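Local coordinates for protein transcriptional regulator, MarR family (Neisseria meningitidis serogroup B, PDB 3G3Z) that probably binds DNA and regulates transcription as a dimeric winged-helix protein of the MarR family, at residues 47-50 / 51-55; 91-94 / 95-98; 136-139 / 140-144. One frame throughout, in Å; residues are numbered along the deposited sequence.

Contact 1: residues 47-50 / 51-55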
loop_
_atom_site.group_PDB
_atom_site.type_symbol
_atom_site.label_atom_id
_atom_site.label_comp_id
_atom_site.label_asym_id
_atom_site.label_seq_id
_atom_site.Cartn_x
_atom_site.Cartn_y
_atom_site.Cartn_z
ATOM N N THR A 47 10.852 -20.391 -3.210
ATOM C CA THR A 47 12.098 -19.696 -3.487
ATOM C C THR A 47 11.920 -18.253 -3.045
ATOM O O THR A 47 10.791 -17.780 -2.920
ATOM C CB THR A 47 12.440 -19.713 -4.984
ATOM O OG1 THR A 47 11.428 -19.006 -5.712
ATOM C CG2 THR A 47 12.549 -21.154 -5.510
ATOM N N GLN A 48 13.035 -17.563 -2.811
ATOM C CA GLN A 48 13.008 -16.134 -2.515
ATOM C C GLN A 48 12.254 -15.365 -3.593
ATOM O O GLN A 48 11.527 -14.401 -3.297
ATOM C CB GLN A 48 14.432 -15.598 -2.399
ATOM C CG GLN A 48 15.153 -16.047 -1.143
ATOM C CD GLN A 48 16.623 -15.673 -1.144
ATOM O OE1 GLN A 48 17.462 -16.448 -0.698
ATOM N NE2 GLN A 48 16.941 -14.485 -1.643
ATOM N N LYS A 49 12.429 -15.800 -4.842
ATOM C CA LYS A 49 11.753 -15.182 -5.981
ATOM C C LYS A 49 10.229 -15.261 -5.881
ATOM O O LYS A 49 9.532 -14.264 -6.130
ATOM C CB LYS A 49 12.232 -15.793 -7.300
ATOM C CG LYS A 49 11.565 -15.176 -8.525
ATOM C CD LYS A 49 12.577 -14.949 -9.628
ATOM C CE LYS A 49 12.320 -15.835 -10.815
ATOM N NZ LYS A 49 11.382 -15.160 -11.785
ATOM N N HIS A 50 9.711 -16.436 -5.520
ATOM C CA HIS A 50 8.260 -16.612 -5.364
ATOM C C HIS A 50 7.677 -15.678 -4.298
ATOM O O HIS A 50 6.633 -15.045 -4.504
ATOM C CB HIS A 50 7.926 -18.067 -5.021
ATOM C CG HIS A 50 6.485 -18.283 -4.680
ATOM N ND1 HIS A 50 5.538 -18.605 -5.629
ATOM C CD2 HIS A 50 5.823 -18.196 -3.502
ATOM C CE1 HIS A 50 4.357 -18.722 -5.047
ATOM N NE2 HIS A 50 4.502 -18.480 -3.757
ATOM N N ILE A 51 8.358 -15.622 -3.157
ATOM C CA ILE A 51 7.993 -14.747 -2.052
ATOM C C ILE A 51 8.025 -13.279 -2.491
ATOM O O ILE A 51 7.076 -12.535 -2.237
ATOM C CB ILE A 51 8.953 -14.981 -0.854
ATOM C CG1 ILE A 51 8.789 -16.408 -0.322
ATOM C CG2 ILE A 51 8.737 -13.944 0.249
ATOM C CD1 ILE A 51 9.962 -16.884 0.510
ATOM N N GLY A 52 9.109 -12.885 -3.162
ATOM C CA GLY A 52 9.296 -11.516 -3.651
ATOM C C GLY A 52 8.189 -11.086 -4.593
ATOM O O GLY A 52 7.641 -9.990 -4.458
ATOM N N GLU A 53 7.851 -11.966 -5.537
ATOM C CA GLU A 53 6.768 -11.718 -6.493
ATOM C C GLU A 53 5.375 -11.685 -5.840
ATOM O O GLU A 53 4.599 -10.754 -6.073
ATOM C CB GLU A 53 6.854 -12.678 -7.694
ATOM C CG GLU A 53 7.557 -12.017 -8.894
ATOM C CD GLU A 53 8.393 -12.963 -9.763
ATOM O OE1 GLU A 53 7.959 -14.109 -10.016
ATOM O OE2 GLU A 53 9.486 -12.536 -10.220
ATOM N N LYS A 54 5.091 -12.668 -4.990
ATOM C CA LYS A 54 3.833 -12.719 -4.253
ATOM C C LYS A 54 3.547 -11.440 -3.448
ATOM O O LYS A 54 2.433 -10.923 -3.484
ATOM C CB LYS A 54 3.819 -13.934 -3.323
ATOM C CG LYS A 54 2.491 -14.160 -2.613
ATOM C CD LYS A 54 2.618 -15.283 -1.593
ATOM C CE LYS A 54 1.406 -15.361 -0.656
ATOM N NZ LYS A 54 0.256 -16.094 -1.260
ATOM N N TRP A 55 4.547 -10.932 -2.727
ATOM C CA TRP A 55 4.318 -9.799 -1.834
ATOM C C TRP A 55 4.805 -8.485 -2.405
ATOM O O TRP A 55 4.756 -7.458 -1.728
ATOM C CB TRP A 55 4.869 -10.071 -0.432
ATOM C CG TRP A 55 4.133 -11.210 0.209
ATOM C CD1 TRP A 55 4.540 -12.507 0.286
ATOM C CD2 TRP A 55 2.837 -11.154 0.824
ATOM N NE1 TRP A 55 3.583 -13.269 0.927
ATOM C CE2 TRP A 55 2.523 -12.463 1.258
ATOM C CE3 TRP A 55 1.908 -10.125 1.044
ATOM C CZ2 TRP A 55 1.311 -12.774 1.911
ATOM C CZ3 TRP A 55 0.704 -10.432 1.690
ATOM C CH2 TRP A 55 0.421 -11.749 2.121
#
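Lys-49 lies alongside Glu-53, one helical turn further on, and the two side chains point the same way. CG of Lys-49 sits 3.8 Å from OE2 of Glu-53. The ammonium NZ of Lys-49 reaches the same OE2 at 3.6 Å, a salt bridge at the loose end of the range. CG of Lys-49 stands anti to the backbone N (chi1 -180°), and the chain then bends at each later torsion, which curls its end back toward the carboxylate. This pair is on the exposed side of the helix.

The start of the helix is capped. Thr-47 is the N-cap residue, and its OG1 accepts from His-50 N at 3.1 Å with an N-H...O angle of 159°. Four backbone bonds follow in i to i+4 order. Ile-51 N to Thr-47 O is the longest, at 3.3 Å, yet nearly straight at 172°. CG1 and CD1 of Ile-51 also approach Thr-47 O, each at 3.6 Å. His-50 and Lys-54 are also one turn apart. Their side chains touch loosely, with NE2 of His-50 4.3 Å from CD of Lys-54. Both turn to Glu-43: His-50 NE2 hydrogen-bonds one carboxylate oxygen, and Lys-54 NZ forms a salt bridge with the other. Lys-54 NZ also forms a salt bridge with Asp-7 of the second subunit, and its side chain touches Thr-11 there.

Helix 48-55 belongs to the helix-turn-helix of the MarR fold and precedes helix 59-71, which corresponds to the recognition helix in this family. Gln-48 faces that helix, touching Val-62 and Cys-66, and its OE1 accepts from Trp-77 NE1. Ile-51 touches both Thr-39 of helix 31-43 and Leu-89 of strand 89-91.

Contact 2: residues 91-94 / 95-98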
loop_
_atom_site.group_PDB
_atom_site.type_symbol
_atom_site.label_atom_id
_atom_site.label_comp_id
_atom_site.label_asym_id
_atom_site.label_seq_id
_atom_site.Cartn_x
_atom_site.Cartn_y
_atom_site.Cartn_z
ATOM N N LEU A 91 11.032 -23.451 6.329
ATOM C CA LEU A 91 11.036 -23.218 7.774
ATOM C C LEU A 91 11.723 -24.385 8.478
ATOM O O LEU A 91 11.450 -25.553 8.178
ATOM C CB LEU A 91 9.612 -23.096 8.304
ATOM C CG LEU A 91 8.946 -21.781 8.741
ATOM C CD1 LEU A 91 9.533 -20.495 8.151
ATOM C CD2 LEU A 91 7.459 -21.879 8.457
ATOM N N THR A 92 12.615 -24.067 9.409
ATOM C CA THR A 92 13.199 -25.081 10.273
ATOM C C THR A 92 12.157 -25.533 11.292
ATOM O O THR A 92 11.054 -24.984 11.351
ATOM C CB THR A 92 14.404 -24.527 11.027
ATOM O OG1 THR A 92 13.976 -23.434 11.844
ATOM C CG2 THR A 92 15.482 -24.057 10.049
ATOM N N GLU A 93 12.507 -26.521 12.107
ATOM C CA GLU A 93 11.625 -26.917 13.199
ATOM C C GLU A 93 11.358 -25.757 14.162
ATOM O O GLU A 93 10.205 -25.492 14.517
ATOM C CB GLU A 93 12.158 -28.153 13.938
ATOM C CG GLU A 93 11.820 -29.483 13.250
ATOM C CD GLU A 93 10.379 -29.544 12.711
ATOM O OE1 GLU A 93 9.418 -29.304 13.482
ATOM O OE2 GLU A 93 10.214 -29.837 11.505
ATOM N N THR A 94 12.417 -25.054 14.561
ATOM C CA THR A 94 12.259 -23.876 15.421
ATOM C C THR A 94 11.446 -22.780 14.727
ATOM O O THR A 94 10.697 -22.061 15.384
ATOM C CB THR A 94 13.616 -23.317 15.899
ATOM O OG1 THR A 94 14.357 -22.824 14.778
ATOM C CG2 THR A 94 14.428 -24.406 16.616
ATOM N N GLY A 95 11.585 -22.672 13.404
ATOM C CA GLY A 95 10.795 -21.734 12.596
ATOM C C GLY A 95 9.298 -22.014 12.581
ATOM O O GLY A 95 8.484 -21.085 12.585
ATOM N N LYS A 96 8.935 -23.293 12.569
ATOM C CA LYS A 96 7.532 -23.701 12.530
ATOM C C LYS A 96 6.819 -23.383 13.839
ATOM O O LYS A 96 5.726 -22.827 13.823
ATOM C CB LYS A 96 7.413 -25.188 12.186
ATOM C CG LYS A 96 7.917 -25.505 10.797
ATOM C CD LYS A 96 8.032 -26.988 10.554
ATOM C CE LYS A 96 8.621 -27.213 9.183
ATOM N NZ LYS A 96 8.444 -28.613 8.737
ATOM N N ALA A 97 7.444 -23.735 14.965
ATOM C CA ALA A 97 6.963 -23.317 16.277
ATOM C C ALA A 97 6.883 -21.776 16.357
ATOM O O ALA A 97 5.879 -21.221 16.802
ATOM C CB ALA A 97 7.868 -23.880 17.376
ATOM N N TYR A 98 7.936 -21.100 15.902
ATOM C CA TYR A 98 7.960 -19.627 15.825
ATOM C C TYR A 98 6.784 -19.072 15.008
ATOM O O TYR A 98 6.110 -18.130 15.438
ATOM C CB TYR A 98 9.306 -19.175 15.251
ATOM C CG TYR A 98 9.583 -17.684 15.211
ATOM C CD1 TYR A 98 9.197 -16.921 14.114
ATOM C CD2 TYR A 98 10.287 -17.050 16.241
ATOM C CE1 TYR A 98 9.486 -15.562 14.039
ATOM C CE2 TYR A 98 10.570 -15.684 16.182
ATOM C CZ TYR A 98 10.163 -14.947 15.067
ATOM O OH TYR A 98 10.410 -13.594 14.971
#
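Thr-92 OG1 is gripped by several groups. It accepts from Gly-95 N at 3.0 Å, with an N-H...O angle of 149°. It also hydrogen-bonds Gly-73 O, and more weakly Leu-74 O. The hydroxyl sits between the backbone N and the carbonyl carbon (chi1 61°), which turns it toward the N-H groups of the first turn. Thr-92 is therefore the N-cap of helix 93-117, and the same hydroxyl is tied to the loop that leads into strand 75-77.

Behind the cap, Lys-96 N bonds to Thr-92 O at 3.0 Å. A weak second bond runs from Lys-96 N to Glu-93 O. Ala-97 N also reaches Glu-93 O, weakly, at 3.3 Å. Tyr-98 N to Thr-94 O is firmer, at 3.0 Å.

This is the point where the wing of the winged helix-turn-helix domain, the hairpin of strands 75-77 and 89-91, runs into the long helix 93-117. Leu-91 is the last strand residue. It packs on Leu-40 and Ala-41 of helix 31-43, while its CG lies 3.9 Å from Gly-95 C across the junction.

On the outer face, Glu-93 and Lys-96 are set across one another. Lys-96 runs extended beyond CG, passing its CG 3.2 Å from Thr-92 O and its CE 3.4 Å from Leu-91 O. NZ of Lys-96 then meets OE2 of Glu-93 at 3.5 Å in a salt bridge. CB of Tyr-98 comes close to Thr-94 O, but the ring leads away, and the side chain touches Leu-29, Leu-37 and Leu-74.

Contact 3: residues 136-139 / 140-144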
loop_
_atom_site.group_PDB
_atom_site.type_symbol
_atom_site.label_atom_id
_atom_site.label_comp_id
_atom_site.label_asym_id
_atom_site.label_seq_id
_atom_site.Cartn_x
_atom_site.Cartn_y
_atom_site.Cartn_z
HETATM N N MSE A 136 -4.444 -0.337 -15.282
HETATM C CA MSE A 136 -3.394 0.572 -14.852
HETATM C C MSE A 136 -2.037 0.138 -15.377
HETATM O O MSE A 136 -1.310 0.969 -15.905
HETATM C CB MSE A 136 -3.342 0.681 -13.333
HETATM C CG MSE A 136 -4.546 1.328 -12.723
HETATM SE SE MSE A 136 -4.567 1.120 -10.782
HETATM C CE MSE A 136 -3.741 -0.618 -10.608
ATOM N N GLU A 137 -1.698 -1.149 -15.229
ATOM C CA GLU A 137 -0.416 -1.672 -15.732
ATOM C C GLU A 137 -0.290 -1.440 -17.231
ATOM O O GLU A 137 0.733 -0.966 -17.712
ATOM C CB GLU A 137 -0.252 -3.173 -15.446
ATOM C CG GLU A 137 0.108 -3.534 -14.007
ATOM C CD GLU A 137 1.582 -3.299 -13.658
ATOM O OE1 GLU A 137 2.040 -3.858 -12.635
ATOM O OE2 GLU A 137 2.292 -2.568 -14.390
ATOM N N LYS A 138 -1.355 -1.772 -17.952
ATOM C CA LYS A 138 -1.393 -1.688 -19.408
ATOM C C LYS A 138 -1.260 -0.242 -19.905
ATOM O O LYS A 138 -0.561 0.018 -20.891
ATOM C CB LYS A 138 -2.687 -2.341 -19.914
ATOM C CG LYS A 138 -3.010 -2.178 -21.390
ATOM C CD LYS A 138 -4.449 -2.635 -21.633
ATOM C CE LYS A 138 -4.908 -2.371 -23.050
ATOM N NZ LYS A 138 -4.443 -3.449 -23.963
ATOM N N THR A 139 -1.914 0.684 -19.205
ATOM C CA THR A 139 -1.909 2.107 -19.569
ATOM C C THR A 139 -0.538 2.740 -19.323
ATOM O O THR A 139 -0.048 3.520 -20.147
ATOM C CB THR A 139 -2.999 2.881 -18.795
ATOM O OG1 THR A 139 -4.272 2.274 -19.047
ATOM C CG2 THR A 139 -3.061 4.347 -19.226
ATOM N N ILE A 140 0.065 2.394 -18.184
ATOM C CA ILE A 140 1.422 2.820 -17.835
ATOM C C ILE A 140 2.429 2.282 -18.862
ATOM O O ILE A 140 3.359 2.995 -19.261
ATOM C CB ILE A 140 1.810 2.348 -16.413
ATOM C CG1 ILE A 140 0.955 3.048 -15.344
ATOM C CG2 ILE A 140 3.303 2.575 -16.136
ATOM C CD1 ILE A 140 0.990 2.356 -13.978
ATOM N N SER A 141 2.241 1.028 -19.280
ATOM C CA SER A 141 3.063 0.429 -20.337
ATOM C C SER A 141 2.942 1.215 -21.636
ATOM O O SER A 141 3.949 1.566 -22.248
ATOM C CB SER A 141 2.673 -1.030 -20.577
ATOM O OG SER A 141 3.173 -1.860 -19.546
ATOM N N GLU A 142 1.711 1.508 -22.043
ATOM C CA GLU A 142 1.476 2.312 -23.241
ATOM C C GLU A 142 2.113 3.692 -23.154
ATOM O O GLU A 142 2.740 4.147 -24.107
ATOM C CB GLU A 142 -0.018 2.442 -23.526
ATOM C CG GLU A 142 -0.628 1.163 -24.078
ATOM C CD GLU A 142 -2.125 1.085 -23.860
ATOM O OE1 GLU A 142 -2.688 2.008 -23.226
ATOM O OE2 GLU A 142 -2.734 0.094 -24.320
ATOM N N ASN A 143 1.969 4.344 -22.006
ATOM C CA ASN A 143 2.469 5.709 -21.822
ATOM C C ASN A 143 3.993 5.837 -21.897
ATOM O O ASN A 143 4.527 6.943 -21.926
ATOM C CB ASN A 143 1.926 6.308 -20.521
ATOM C CG ASN A 143 0.421 6.444 -20.536
ATOM O OD1 ASN A 143 -0.231 6.110 -21.526
ATOM N ND2 ASN A 143 -0.144 6.925 -19.439
ATOM N N LYS A 144 4.680 4.698 -21.925
ATOM C CA LYS A 144 6.106 4.663 -22.196
ATOM C C LYS A 144 6.314 4.603 -23.700
ATOM O O LYS A 144 6.801 5.555 -24.300
ATOM C CB LYS A 144 6.750 3.440 -21.555
ATOM C CG LYS A 144 6.672 3.391 -20.048
ATOM C CD LYS A 144 7.440 2.194 -19.533
ATOM C CE LYS A 144 7.083 1.897 -18.087
ATOM N NZ LYS A 144 7.689 0.607 -17.656
#
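Asn-143 lies side by side with Thr-139, both side chains pointing the same way, near the C-terminal end of helix 119-142. Asn-143 N donates to Thr-139 O at 2.9 Å. The side-chain amide of Asn-143 also comes close to Thr-139 O, but its modelled orientation is doubtful. The hydroxyl of Thr-139 is satisfied one turn back, by Val-135 O.

The other main-chain donors are met in helical order. Ile-140 N bonds to Met-136 O, Ser-141 N to Glu-137 O and Glu-142 N to Lys-138 O, each at 3.0 Å. CG1 of Ile-140, beside the backbone N (chi1 -66°), lies close to Met-136 O, at 3.1 Å. Met-136 is selenomethionine. In the last turn, Lys-144 N reaches back to Ser-141 O at 3.2 Å.

Lys-138 and Glu-142 form a long ion pair, NZ to OE2 3.9 Å. The carboxylate oxygen lies closer to CE of Lys-138, at 3.5 Å.

Met-136, Glu-137, Thr-139 and Ile-140 pack on the second subunit, against Ile-16, Val-19, Lys-112 and Gln-26 respectively. Glu-137 also makes a weak, long ion pair with Lys-22 of that subunit. The chemistry is thus divided: the backbone bonds carry the helix, the dimer-facing side is mixed, and the exposed charge pair is probably only a weak addition.

How the contacts relate
From the N terminus, contact 1 (47-55) comes first, on the short first helix of the helix-turn-helix. Contact 2 (91-98) follows helix 59-71 and spans the end of the wing and the start of helix 93-117. Contact 3 (136-144) ends the modelled chain, on helix 119-142. All three are local turns in series; none nests or crosses, and none closes a long loop. Contacts 1 and 2 lie in the winged helix-turn-helix part, which probably binds DNA, with centres 19 Å apart. Contact 3 lies 42 Å from contact 2, centre to centre, on the opposite side of the chain's centre. Contacts 1 and 3 both touch the second subunit, while contact 2 does not.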